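Local coordinates for hypothetical protein PH1948 (Pyrococcus horikoshii, PDB 1WY7) that probably methylates RNA using S-adenosylmethionine, and was crystallised with the by-product S-adenosyl-L-homocysteine in its cofactor pocket, at residues A129-L134 with E159-E164; K136-S141 with W163-V168; A54-G59 with G104-F109. One frame throughout, in Å; residues are numbered along the deposited sequence.

Interaction 1: residues A129-L134 with E159-E164; sequences ADRPFL and EKFSWE. With SAH (S-adenosyl-L-homocysteine), chain E.
The ring of Phe161 meets the helix of residues 131-140 obliquely, with Leu134 CB and the backbone oxygen of Arg131 both close to one end of it. The other flat group, Phe133, points out of the same helix in another direction and presents its edge to a face of the adenine of the bound S-adenosyl-L-homocysteine, with SAH C4 and N7 near the plane of the phenyl ring. This is the Rossmann-like methyltransferase fold, and the contact joins two of its neighbouring helices, 131-140 and 152-164. Their nearest alpha carbons, Leu134 CA and Ser162 CA, are 7.9 Å apart, and Phe161 fills the space between them. Its CG is anti to the backbone N (chi1 -168°), which throws the ring straight across to the partner helix. There Phe161 CE1 comes to 3.8 Å from Leu134 CB, so it is the root of the leucine that touches; the Leu134 side chain also packs on Ile158. Next to it, Phe161 CZ stands 4.4 Å from Arg131 O, and CE2 is as far from CG in the aliphatic part of the arginine. Arg131 thus flanks the ring with its hydrocarbon portion, at the more open border of the contact. Phe157 and His165 bring their own rings against Phe161, making a small aromatic cluster. The joint between the two segments is apolar and modest, 156 Å² in all. One turn of helix therefore faces two ways: Leu134 looks to the neighbouring helix, Phe133 to the cofactor pocket, where Val106 and the prolines Pro120 and Pro121 also touch the phenyl group. At the far end of that ring, Phe133 CZ lies over the bond shared by the two purine rings, 3.4 Å from SAH C4.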
loop_
_atom_site.group_PDB
_atom_site.type_symbol
_atom_site.label_atom_id
_atom_site.label_comp_id
_atom_site.label_asym_id
_atom_site.label_seq_id
_atom_site.Cartn_x
_atom_site.Cartn_y
_atom_site.Cartn_z
ATOM N N ALA A 129 2.873 -14.764 1.252
ATOM C CA ALA A 129 2.158 -13.835 2.120
ATOM C C ALA A 129 1.441 -12.729 1.344
ATOM O O ALA A 129 0.484 -12.143 1.837
ATOM C CB ALA A 129 3.121 -13.224 3.139
ATOM N N ASP A 130 1.889 -12.469 0.121
ATOM C CA ASP A 130 1.296 -11.425 -0.703
ATOM C C ASP A 130 0.010 -11.836 -1.425
ATOM O O ASP A 130 -0.814 -10.984 -1.782
ATOM C CB ASP A 130 2.338 -10.929 -1.710
ATOM C CG ASP A 130 2.822 -12.029 -2.646
ATOM O OD1 ASP A 130 2.753 -13.223 -2.279
ATOM O OD2 ASP A 130 3.289 -11.690 -3.754
ATOM N N ARG A 131 -0.182 -13.135 -1.626
ATOM C CA ARG A 131 -1.375 -13.606 -2.330
ATOM C C ARG A 131 -2.705 -13.244 -1.677
ATOM O O ARG A 131 -3.649 -12.871 -2.372
ATOM C CB ARG A 131 -1.270 -15.111 -2.581
ATOM C CG ARG A 131 -0.209 -15.437 -3.624
ATOM C CD ARG A 131 0.453 -16.759 -3.320
ATOM N NE ARG A 131 0.045 -17.821 -4.231
ATOM C CZ ARG A 131 0.720 -18.163 -5.322
ATOM N NH1 ARG A 131 1.843 -17.525 -5.633
ATOM N NH2 ARG A 131 0.271 -19.137 -6.100
ATOM N N PRO A 132 -2.803 -13.343 -0.343
ATOM C CA PRO A 132 -4.062 -12.992 0.326
ATOM C C PRO A 132 -4.425 -11.524 0.047
ATOM O O PRO A 132 -5.604 -11.162 -0.038
ATOM C CB PRO A 132 -3.741 -13.228 1.805
ATOM C CG PRO A 132 -2.717 -14.316 1.766
ATOM C CD PRO A 132 -1.839 -13.922 0.614
ATOM N N PHE A 133 -3.404 -10.679 -0.087
ATOM C CA PHE A 133 -3.619 -9.255 -0.360
ATOM C C PHE A 133 -4.108 -9.002 -1.797
ATOM O O PHE A 133 -5.054 -8.246 -2.009
ATOM C CB PHE A 133 -2.334 -8.455 -0.090
ATOM C CG PHE A 133 -2.012 -8.298 1.372
ATOM C CD1 PHE A 133 -1.412 -9.333 2.094
ATOM C CD2 PHE A 133 -2.341 -7.124 2.038
ATOM C CE1 PHE A 133 -1.147 -9.189 3.468
ATOM C CE2 PHE A 133 -2.082 -6.969 3.404
ATOM C CZ PHE A 133 -1.487 -7.997 4.120
ATOM N N LEU A 134 -3.468 -9.640 -2.775
ATOM C CA LEU A 134 -3.873 -9.479 -4.169
ATOM C C LEU A 134 -5.280 -10.033 -4.361
ATOM O O LEU A 134 -6.113 -9.390 -5.000
ATOM C CB LEU A 134 -2.887 -10.178 -5.101
ATOM C CG LEU A 134 -1.531 -9.480 -5.171
ATOM C CD1 LEU A 134 -0.484 -10.414 -5.746
ATOM C CD2 LEU A 134 -1.673 -8.215 -6.009
ATOM N N GLU A 159 1.816 -10.904 -13.214
ATOM C CA GLU A 159 1.127 -10.747 -14.488
ATOM C C GLU A 159 0.134 -11.892 -14.697
ATOM O O GLU A 159 -0.998 -11.679 -15.133
ATOM C CB GLU A 159 2.159 -10.718 -15.621
ATOM C CG GLU A 159 1.833 -9.730 -16.724
ATOM C CD GLU A 159 2.015 -8.278 -16.304
ATOM O OE1 GLU A 159 1.130 -7.466 -16.637
ATOM O OE2 GLU A 159 3.036 -7.940 -15.662
ATOM N N LYS A 160 0.564 -13.110 -14.375
ATOM C CA LYS A 160 -0.284 -14.294 -14.524
ATOM C C LYS A 160 -1.399 -14.352 -13.486
ATOM O O LYS A 160 -2.550 -14.637 -13.816
ATOM C CB LYS A 160 0.547 -15.587 -14.433
ATOM C CG LYS A 160 1.150 -16.034 -15.763
ATOM C CD LYS A 160 1.871 -17.381 -15.661
ATOM C CE LYS A 160 3.139 -17.278 -14.824
ATOM N NZ LYS A 160 3.932 -18.549 -14.810
ATOM N N PHE A 161 -1.062 -14.078 -12.230
ATOM C CA PHE A 161 -2.056 -14.120 -11.161
ATOM C C PHE A 161 -3.183 -13.103 -11.369
ATOM O O PHE A 161 -4.363 -13.437 -11.226
ATOM C CB PHE A 161 -1.381 -13.889 -9.808
ATOM C CG PHE A 161 -2.267 -14.182 -8.620
ATOM C CD1 PHE A 161 -3.014 -13.174 -8.024
ATOM C CD2 PHE A 161 -2.314 -15.466 -8.070
ATOM C CE1 PHE A 161 -3.785 -13.430 -6.901
ATOM C CE2 PHE A 161 -3.084 -15.732 -6.945
ATOM C CZ PHE A 161 -3.820 -14.714 -6.357
ATOM N N SER A 162 -2.830 -11.870 -11.719
ATOM C CA SER A 162 -3.847 -10.851 -11.929
ATOM C C SER A 162 -4.747 -11.229 -13.099
ATOM O O SER A 162 -5.956 -11.002 -13.071
ATOM C CB SER A 162 -3.199 -9.480 -12.198
ATOM O OG SER A 162 -2.487 -9.468 -13.427
ATOM N N TRP A 163 -4.154 -11.802 -14.138
ATOM C CA TRP A 163 -4.926 -12.195 -15.306
ATOM C C TRP A 163 -5.964 -13.256 -14.955
ATOM O O TRP A 163 -7.131 -13.149 -15.332
ATOM C CB TRP A 163 -4.013 -12.737 -16.400
ATOM C CG TRP A 163 -4.759 -13.013 -17.656
ATOM C CD1 TRP A 163 -4.915 -14.221 -18.269
ATOM C CD2 TRP A 163 -5.494 -12.065 -18.437
ATOM N NE1 TRP A 163 -5.703 -14.084 -19.386
ATOM C CE2 TRP A 163 -6.073 -12.771 -19.515
ATOM C CE3 TRP A 163 -5.720 -10.685 -18.335
ATOM C CZ2 TRP A 163 -6.866 -12.147 -20.484
ATOM C CZ3 TRP A 163 -6.509 -10.064 -19.300
ATOM C CH2 TRP A 163 -7.072 -10.797 -20.362
ATOM N N GLU A 164 -5.531 -14.278 -14.229
ATOM C CA GLU A 164 -6.432 -15.347 -13.836
ATOM C C GLU A 164 -7.576 -14.813 -13.005
ATOM O O GLU A 164 -8.607 -15.459 -12.884
ATOM C CB GLU A 164 -5.684 -16.391 -13.040
ATOM C CG GLU A 164 -4.519 -16.947 -13.783
ATOM C CD GLU A 164 -3.826 -18.035 -13.008
ATOM O OE1 GLU A 164 -2.742 -18.450 -13.454
ATOM O OE2 GLU A 164 -4.371 -18.471 -11.964
HETATM N N SAH E . 4.029 1.245 6.976
HETATM C CA SAH E . 3.645 0.828 5.613
HETATM C CB SAH E . 3.118 -0.613 5.707
HETATM C CG SAH E . 4.297 -1.496 5.507
HETATM S SD SAH E . 4.231 -3.296 5.588
HETATM C C SAH E . 2.659 1.846 5.106
HETATM O O SAH E . 2.643 2.990 5.657
HETATM O OXT SAH E . 1.918 1.429 4.153
HETATM C "C5'" SAH E . 2.518 -3.757 5.438
HETATM C "C4'" SAH E . 1.730 -4.162 6.693
HETATM O "O4'" SAH E . 1.056 -5.422 6.445
HETATM C "C3'" SAH E . 2.548 -4.478 7.947
HETATM O "O3'" SAH E . 2.374 -3.307 8.770
HETATM C "C2'" SAH E . 1.864 -5.681 8.615
HETATM O "O2'" SAH E . 1.577 -5.695 9.994
HETATM C "C1'" SAH E . 0.652 -5.922 7.698
HETATM N N9 SAH E . 0.278 -7.320 7.544
HETATM C C8 SAH E . 1.061 -8.455 7.417
HETATM N N7 SAH E . 0.374 -9.560 7.275
HETATM C C5 SAH E . -0.952 -9.142 7.308
HETATM C C6 SAH E . -2.195 -9.823 7.196
HETATM N N6 SAH E . -2.264 -11.161 7.016
HETATM N N1 SAH E . -3.370 -9.115 7.273
HETATM C C2 SAH E . -3.297 -7.774 7.443
HETATM N N3 SAH E . -2.184 -7.012 7.558
HETATM C C4 SAH E . -1.027 -7.762 7.478
#

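Interaction 2: residues K136-S141 with W163-V168; sequences KAFEIS and WEHGFV
Phe138 and Phe167 lie ring on ring in an offset stack, centroids 4.5 Å apart and planes tilted by 26°. The two side chains run past each other in opposite directions, so each ring covers the root of the other: Phe138 CD2 sits over the centre of the Phe167 ring, 3.6 Å from Phe167 CG, and Phe167 CB lies over a face of Phe138. In Phe167 the CG stands beside the backbone N, opposite the carbonyl carbon (chi1 -78°), which directs the ring back toward the helix end. There its edge meets Ser141 O, which lies in the ring plane 3.2 Å from Phe167 CZ; the slightly positive ring edge probably suits this oxygen. Phe138 O is 3.5 Å from Phe167 CZ. With an alanine in place of Phe167, the covered face of Phe138 would probably lose its stacking partner, and a gap would open beside the Ser141 carbonyl. Packing is looser on the side of His165, a partly exposed residue that comes obliquely to the Phe138 ring, His165 CB 3.8 Å from Phe138 CD1; its imidazole turns to the ring of Phe161. Deeper in, Phe200 and Val144 of the sheet close around Phe138. Between His165 and Phe167 the chain turns at Gly166, whose positive phi belongs to a Schellman motif: Phe167 N returns to Ser162 O and Gly166 N to Trp163 O, ending helix 152-164 just as strand 167-179 of the methyltransferase sheet begins.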
loop_
_atom_site.group_PDB
_atom_site.type_symbol
_atom_site.label_atom_id
_atom_site.label_comp_id
_atom_site.label_asym_id
_atom_site.label_seq_id
_atom_site.Cartn_x
_atom_site.Cartn_y
_atom_site.Cartn_z
ATOM N N LYS A 136 -7.729 -10.365 -2.129
ATOM C CA LYS A 136 -8.685 -9.454 -1.504
ATOM C C LYS A 136 -8.846 -8.166 -2.319
ATOM O O LYS A 136 -9.961 -7.712 -2.559
ATOM C CB LYS A 136 -8.231 -9.123 -0.084
ATOM C CG LYS A 136 -9.139 -8.169 0.662
ATOM C CD LYS A 136 -10.557 -8.711 0.753
ATOM C CE LYS A 136 -10.590 -10.081 1.428
ATOM N NZ LYS A 136 -11.967 -10.621 1.395
ATOM N N ALA A 137 -7.732 -7.577 -2.737
ATOM C CA ALA A 137 -7.777 -6.347 -3.533
ATOM C C ALA A 137 -8.619 -6.562 -4.790
ATOM O O ALA A 137 -9.485 -5.758 -5.114
ATOM C CB ALA A 137 -6.341 -5.898 -3.926
ATOM N N PHE A 138 -8.369 -7.655 -5.499
ATOM C CA PHE A 138 -9.130 -7.945 -6.714
ATOM C C PHE A 138 -10.612 -8.167 -6.425
ATOM O O PHE A 138 -11.479 -7.840 -7.234
ATOM C CB PHE A 138 -8.537 -9.167 -7.403
ATOM C CG PHE A 138 -7.156 -8.939 -7.929
ATOM C CD1 PHE A 138 -6.253 -9.987 -8.021
ATOM C CD2 PHE A 138 -6.751 -7.663 -8.315
ATOM C CE1 PHE A 138 -4.968 -9.775 -8.484
ATOM C CE2 PHE A 138 -5.470 -7.438 -8.782
ATOM C CZ PHE A 138 -4.573 -8.496 -8.866
ATOM N N GLU A 139 -10.886 -8.706 -5.250
ATOM C CA GLU A 139 -12.238 -8.999 -4.799
ATOM C C GLU A 139 -13.064 -7.747 -4.468
ATOM O O GLU A 139 -14.227 -7.638 -4.860
ATOM C CB GLU A 139 -12.131 -9.877 -3.542
ATOM C CG GLU A 139 -13.347 -10.692 -3.202
ATOM C CD GLU A 139 -13.505 -10.910 -1.700
ATOM O OE1 GLU A 139 -12.486 -11.114 -1.003
ATOM O OE2 GLU A 139 -14.658 -10.879 -1.218
ATOM N N ILE A 140 -12.460 -6.797 -3.752
ATOM C CA ILE A 140 -13.191 -5.601 -3.324
ATOM C C ILE A 140 -13.115 -4.336 -4.174
ATOM O O ILE A 140 -13.817 -3.366 -3.891
ATOM C CB ILE A 140 -12.801 -5.186 -1.874
ATOM C CG1 ILE A 140 -11.343 -4.715 -1.820
ATOM C CG2 ILE A 140 -12.989 -6.351 -0.928
ATOM C CD1 ILE A 140 -10.961 -4.052 -0.484
ATOM N N SER A 141 -12.287 -4.325 -5.210
ATOM C CA SER A 141 -12.174 -3.124 -6.033
ATOM C C SER A 141 -11.944 -3.442 -7.502
ATOM O O SER A 141 -11.630 -4.574 -7.855
ATOM C CB SER A 141 -11.018 -2.247 -5.519
ATOM O OG SER A 141 -10.892 -1.048 -6.279
ATOM N N TRP A 163 -4.154 -11.802 -14.138
ATOM C CA TRP A 163 -4.926 -12.195 -15.306
ATOM C C TRP A 163 -5.964 -13.256 -14.955
ATOM O O TRP A 163 -7.131 -13.149 -15.332
ATOM C CB TRP A 163 -4.013 -12.737 -16.400
ATOM C CG TRP A 163 -4.759 -13.013 -17.656
ATOM C CD1 TRP A 163 -4.915 -14.221 -18.269
ATOM C CD2 TRP A 163 -5.494 -12.065 -18.437
ATOM N NE1 TRP A 163 -5.703 -14.084 -19.386
ATOM C CE2 TRP A 163 -6.073 -12.771 -19.515
ATOM C CE3 TRP A 163 -5.720 -10.685 -18.335
ATOM C CZ2 TRP A 163 -6.866 -12.147 -20.484
ATOM C CZ3 TRP A 163 -6.509 -10.064 -19.300
ATOM C CH2 TRP A 163 -7.072 -10.797 -20.362
ATOM N N GLU A 164 -5.531 -14.278 -14.229
ATOM C CA GLU A 164 -6.432 -15.347 -13.836
ATOM C C GLU A 164 -7.576 -14.813 -13.005
ATOM O O GLU A 164 -8.607 -15.459 -12.884
ATOM C CB GLU A 164 -5.684 -16.391 -13.040
ATOM C CG GLU A 164 -4.519 -16.947 -13.783
ATOM C CD GLU A 164 -3.826 -18.035 -13.008
ATOM O OE1 GLU A 164 -2.742 -18.450 -13.454
ATOM O OE2 GLU A 164 -4.371 -18.471 -11.964
ATOM N N HIS A 165 -7.399 -13.629 -12.428
ATOM C CA HIS A 165 -8.458 -13.050 -11.612
ATOM C C HIS A 165 -9.178 -11.900 -12.295
ATOM O O HIS A 165 -9.830 -11.088 -11.639
ATOM C CB HIS A 165 -7.898 -12.622 -10.256
ATOM C CG HIS A 165 -7.542 -13.777 -9.375
ATOM N ND1 HIS A 165 -8.488 -14.494 -8.672
ATOM C CD2 HIS A 165 -6.357 -14.390 -9.138
ATOM C CE1 HIS A 165 -7.901 -15.495 -8.044
ATOM N NE2 HIS A 165 -6.610 -15.457 -8.308
ATOM N N GLY A 166 -9.059 -11.845 -13.619
ATOM C CA GLY A 166 -9.733 -10.817 -14.392
ATOM C C GLY A 166 -9.181 -9.402 -14.347
ATOM O O GLY A 166 -9.923 -8.443 -14.584
ATOM N N PHE A 167 -7.893 -9.258 -14.048
ATOM C CA PHE A 167 -7.266 -7.934 -13.994
ATOM C C PHE A 167 -6.056 -7.829 -14.914
ATOM O O PHE A 167 -5.344 -8.805 -15.151
ATOM C CB PHE A 167 -6.827 -7.591 -12.555
ATOM C CG PHE A 167 -7.959 -7.156 -11.659
ATOM C CD1 PHE A 167 -8.923 -8.069 -11.228
ATOM C CD2 PHE A 167 -8.080 -5.823 -11.272
ATOM C CE1 PHE A 167 -9.991 -7.658 -10.432
ATOM C CE2 PHE A 167 -9.143 -5.402 -10.478
ATOM C CZ PHE A 167 -10.101 -6.318 -10.057
ATOM N N VAL A 168 -5.831 -6.632 -15.432
ATOM C CA VAL A 168 -4.693 -6.378 -16.300
ATOM C C VAL A 168 -3.861 -5.229 -15.757
ATOM O O VAL A 168 -4.394 -4.277 -15.185
ATOM C CB VAL A 168 -5.128 -6.001 -17.715
ATOM C CG1 VAL A 168 -5.365 -7.243 -18.520
ATOM C CG2 VAL A 168 -6.376 -5.145 -17.657
#

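Interaction 3: residues A54-G59 with G104-F109; sequences ADLGAG and GDVSEF. With SAH (S-adenosyl-L-homocysteine), chain E.
Leu56 and Val106 meet because of how their first torsions are set: a chi1 of 65°, measured to CG1, puts CG2 of Val106 anti to the backbone N, while CG of Leu56 stays beside its own N (chi1 -84°). The side chains cross at about a right angle, with Val106 CG2 3.7 Å from Leu56 CG. Farther back along strand 52-56, Ala54 CB rests obliquely against the ring of Phe109, a looser touch. This apolar seam backs the cofactor pocket. After Leu56 the chain enters the glycine-rich loop of the methyltransferase fold, where Gly57 and Gly59 have positive phi and a beta carbon on either would strike the ligand; Gly57 O is 3.2 Å from SAH C5'. Across from it, Asp105 and Val106 read the adenine. Asp105 OD2 accepts from SAH N6 at 2.7 Å, and Val106 N gives its proton to SAH N1 at 2.9 Å, with an N-H...N angle of 148°. The other carboxylate oxygen, OD1, is gripped by Ser107 N and Ser107 OG from opposite faces of its plane; the bond from Ser107 N to Asp105 OD1, 3.0 Å long, closes an Asx turn that helps fix the rotation of the acid. With both oxygens accepting, Asp105 is probably ionised, and the acceptor for N6 beside a donor for N1 matches adenine, whereas a guanine would present the reverse pattern.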
loop_
_atom_site.group_PDB
_atom_site.type_symbol
_atom_site.label_atom_id
_atom_site.label_comp_id
_atom_site.label_asym_id
_atom_site.label_seq_id
_atom_site.Cartn_x
_atom_site.Cartn_y
_atom_site.Cartn_z
ATOM N N ALA A 54 -9.160 1.835 0.114
ATOM C CA ALA A 54 -8.789 0.837 1.104
ATOM C C ALA A 54 -7.271 0.716 1.055
ATOM O O ALA A 54 -6.685 0.573 -0.023
ATOM C CB ALA A 54 -9.450 -0.515 0.785
ATOM N N ASP A 55 -6.639 0.800 2.222
ATOM C CA ASP A 55 -5.187 0.679 2.343
ATOM C C ASP A 55 -4.943 -0.673 3.032
ATOM O O ASP A 55 -5.064 -0.784 4.251
ATOM C CB ASP A 55 -4.651 1.844 3.191
ATOM C CG ASP A 55 -3.147 1.826 3.346
ATOM O OD1 ASP A 55 -2.606 2.742 4.026
ATOM O OD2 ASP A 55 -2.491 0.905 2.793
ATOM N N LEU A 56 -4.617 -1.694 2.245
ATOM C CA LEU A 56 -4.387 -3.036 2.788
ATOM C C LEU A 56 -2.976 -3.154 3.346
ATOM O O LEU A 56 -1.991 -2.877 2.645
ATOM C CB LEU A 56 -4.659 -4.085 1.697
ATOM C CG LEU A 56 -6.125 -4.524 1.507
ATOM C CD1 LEU A 56 -7.086 -3.385 1.749
ATOM C CD2 LEU A 56 -6.313 -5.101 0.112
ATOM N N GLY A 57 -2.890 -3.572 4.612
ATOM C CA GLY A 57 -1.611 -3.663 5.293
ATOM C C GLY A 57 -1.176 -2.232 5.570
ATOM O O GLY A 57 -0.021 -1.862 5.346
ATOM N N ALA A 58 -2.115 -1.430 6.070
ATOM C CA ALA A 58 -1.888 -0.004 6.343
ATOM C C ALA A 58 -0.691 0.348 7.226
ATOM O O ALA A 58 -0.129 1.445 7.111
ATOM C CB ALA A 58 -3.166 0.626 6.918
ATOM N N GLY A 59 -0.310 -0.570 8.108
ATOM C CA GLY A 59 0.827 -0.326 8.986
ATOM C C GLY A 59 0.768 0.994 9.739
ATOM O O GLY A 59 -0.161 1.231 10.526
ATOM N N GLY A 104 -7.565 -6.877 11.679
ATOM C CA GLY A 104 -7.807 -8.293 11.472
ATOM C C GLY A 104 -7.026 -8.695 10.244
ATOM O O GLY A 104 -6.377 -7.844 9.640
ATOM N N ASP A 105 -7.080 -9.971 9.869
ATOM C CA ASP A 105 -6.349 -10.439 8.698
ATOM C C ASP A 105 -6.989 -9.830 7.460
ATOM O O ASP A 105 -8.208 -9.625 7.408
ATOM C CB ASP A 105 -6.386 -11.974 8.618
ATOM C CG ASP A 105 -5.460 -12.526 7.546
ATOM O OD1 ASP A 105 -5.917 -12.763 6.407
ATOM O OD2 ASP A 105 -4.263 -12.710 7.844
ATOM N N VAL A 106 -6.164 -9.527 6.467
ATOM C CA VAL A 106 -6.646 -8.921 5.234
ATOM C C VAL A 106 -7.761 -9.754 4.584
ATOM O O VAL A 106 -8.695 -9.210 4.010
ATOM C CB VAL A 106 -5.469 -8.729 4.224
ATOM C CG1 VAL A 106 -4.904 -10.095 3.796
ATOM C CG2 VAL A 106 -5.939 -7.934 3.008
ATOM N N SER A 107 -7.673 -11.075 4.691
ATOM C CA SER A 107 -8.685 -11.930 4.078
ATOM C C SER A 107 -10.056 -11.824 4.719
ATOM O O SER A 107 -11.044 -12.175 4.091
ATOM C CB SER A 107 -8.243 -13.398 4.091
ATOM O OG SER A 107 -8.166 -13.898 5.415
ATOM N N GLU A 108 -10.124 -11.330 5.953
ATOM C CA GLU A 108 -11.408 -11.214 6.641
ATOM C C GLU A 108 -12.161 -9.923 6.342
ATOM O O GLU A 108 -13.343 -9.807 6.646
ATOM C CB GLU A 108 -11.199 -11.396 8.143
ATOM C CG GLU A 108 -10.583 -12.754 8.478
ATOM C CD GLU A 108 -10.391 -12.969 9.968
ATOM O OE1 GLU A 108 -9.573 -12.239 10.589
ATOM O OE2 GLU A 108 -11.065 -13.870 10.518
ATOM N N PHE A 109 -11.472 -8.965 5.730
ATOM C CA PHE A 109 -12.061 -7.681 5.360
ATOM C C PHE A 109 -12.872 -7.891 4.079
ATOM O O PHE A 109 -12.412 -8.549 3.151
ATOM C CB PHE A 109 -10.925 -6.663 5.143
ATOM C CG PHE A 109 -11.378 -5.326 4.608
ATOM C CD1 PHE A 109 -11.117 -4.964 3.292
ATOM C CD2 PHE A 109 -12.055 -4.426 5.424
ATOM C CE1 PHE A 109 -11.521 -3.723 2.797
ATOM C CE2 PHE A 109 -12.465 -3.185 4.941
ATOM C CZ PHE A 109 -12.198 -2.833 3.623
HETATM N N SAH E . 4.029 1.245 6.976
HETATM C CA SAH E . 3.645 0.828 5.613
HETATM C CB SAH E . 3.118 -0.613 5.707
HETATM C CG SAH E . 4.297 -1.496 5.507
HETATM S SD SAH E . 4.231 -3.296 5.588
HETATM C C SAH E . 2.659 1.846 5.106
HETATM O O SAH E . 2.643 2.990 5.657
HETATM O OXT SAH E . 1.918 1.429 4.153
HETATM C "C5'" SAH E . 2.518 -3.757 5.438
HETATM C "C4'" SAH E . 1.730 -4.162 6.693
HETATM O "O4'" SAH E . 1.056 -5.422 6.445
HETATM C "C3'" SAH E . 2.548 -4.478 7.947
HETATM O "O3'" SAH E . 2.374 -3.307 8.770
HETATM C "C2'" SAH E . 1.864 -5.681 8.615
HETATM O "O2'" SAH E . 1.577 -5.695 9.994
HETATM C "C1'" SAH E . 0.652 -5.922 7.698
HETATM N N9 SAH E . 0.278 -7.320 7.544
HETATM C C8 SAH E . 1.061 -8.455 7.417
HETATM N N7 SAH E . 0.374 -9.560 7.275
HETATM C C5 SAH E . -0.952 -9.142 7.308
HETATM C C6 SAH E . -2.195 -9.823 7.196
HETATM N N6 SAH E . -2.264 -11.161 7.016
HETATM N N1 SAH E . -3.370 -9.115 7.273
HETATM C C2 SAH E . -3.297 -7.774 7.443
HETATM N N3 SAH E . -2.184 -7.012 7.558
HETATM C C4 SAH E . -1.027 -7.762 7.478
#

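In the fold
Interactions 1 and 2 are neighbours, their centres 8 Å apart: the first joins helix 131-140 to helix 152-164, the second joins it to the turn and strand that follow, and Phe161 and Ser162 of the first pack on Phe138 of the second. Interaction 3 lies about 15 Å from interaction 1 and 16 Å from interaction 2, centre to centre, and its segments come earlier in the chain, on strand 52-56 and the loop after strand 99-103. Helix 131-140 ties all three together: Phe133 packs on Leu56 and Val106, and Lys136 NZ is hydrogen-bonded to Phe109 O. One helix thus links the adenine end of the cofactor pocket with the edge of the seven-stranded sheet formed by strand 167-179.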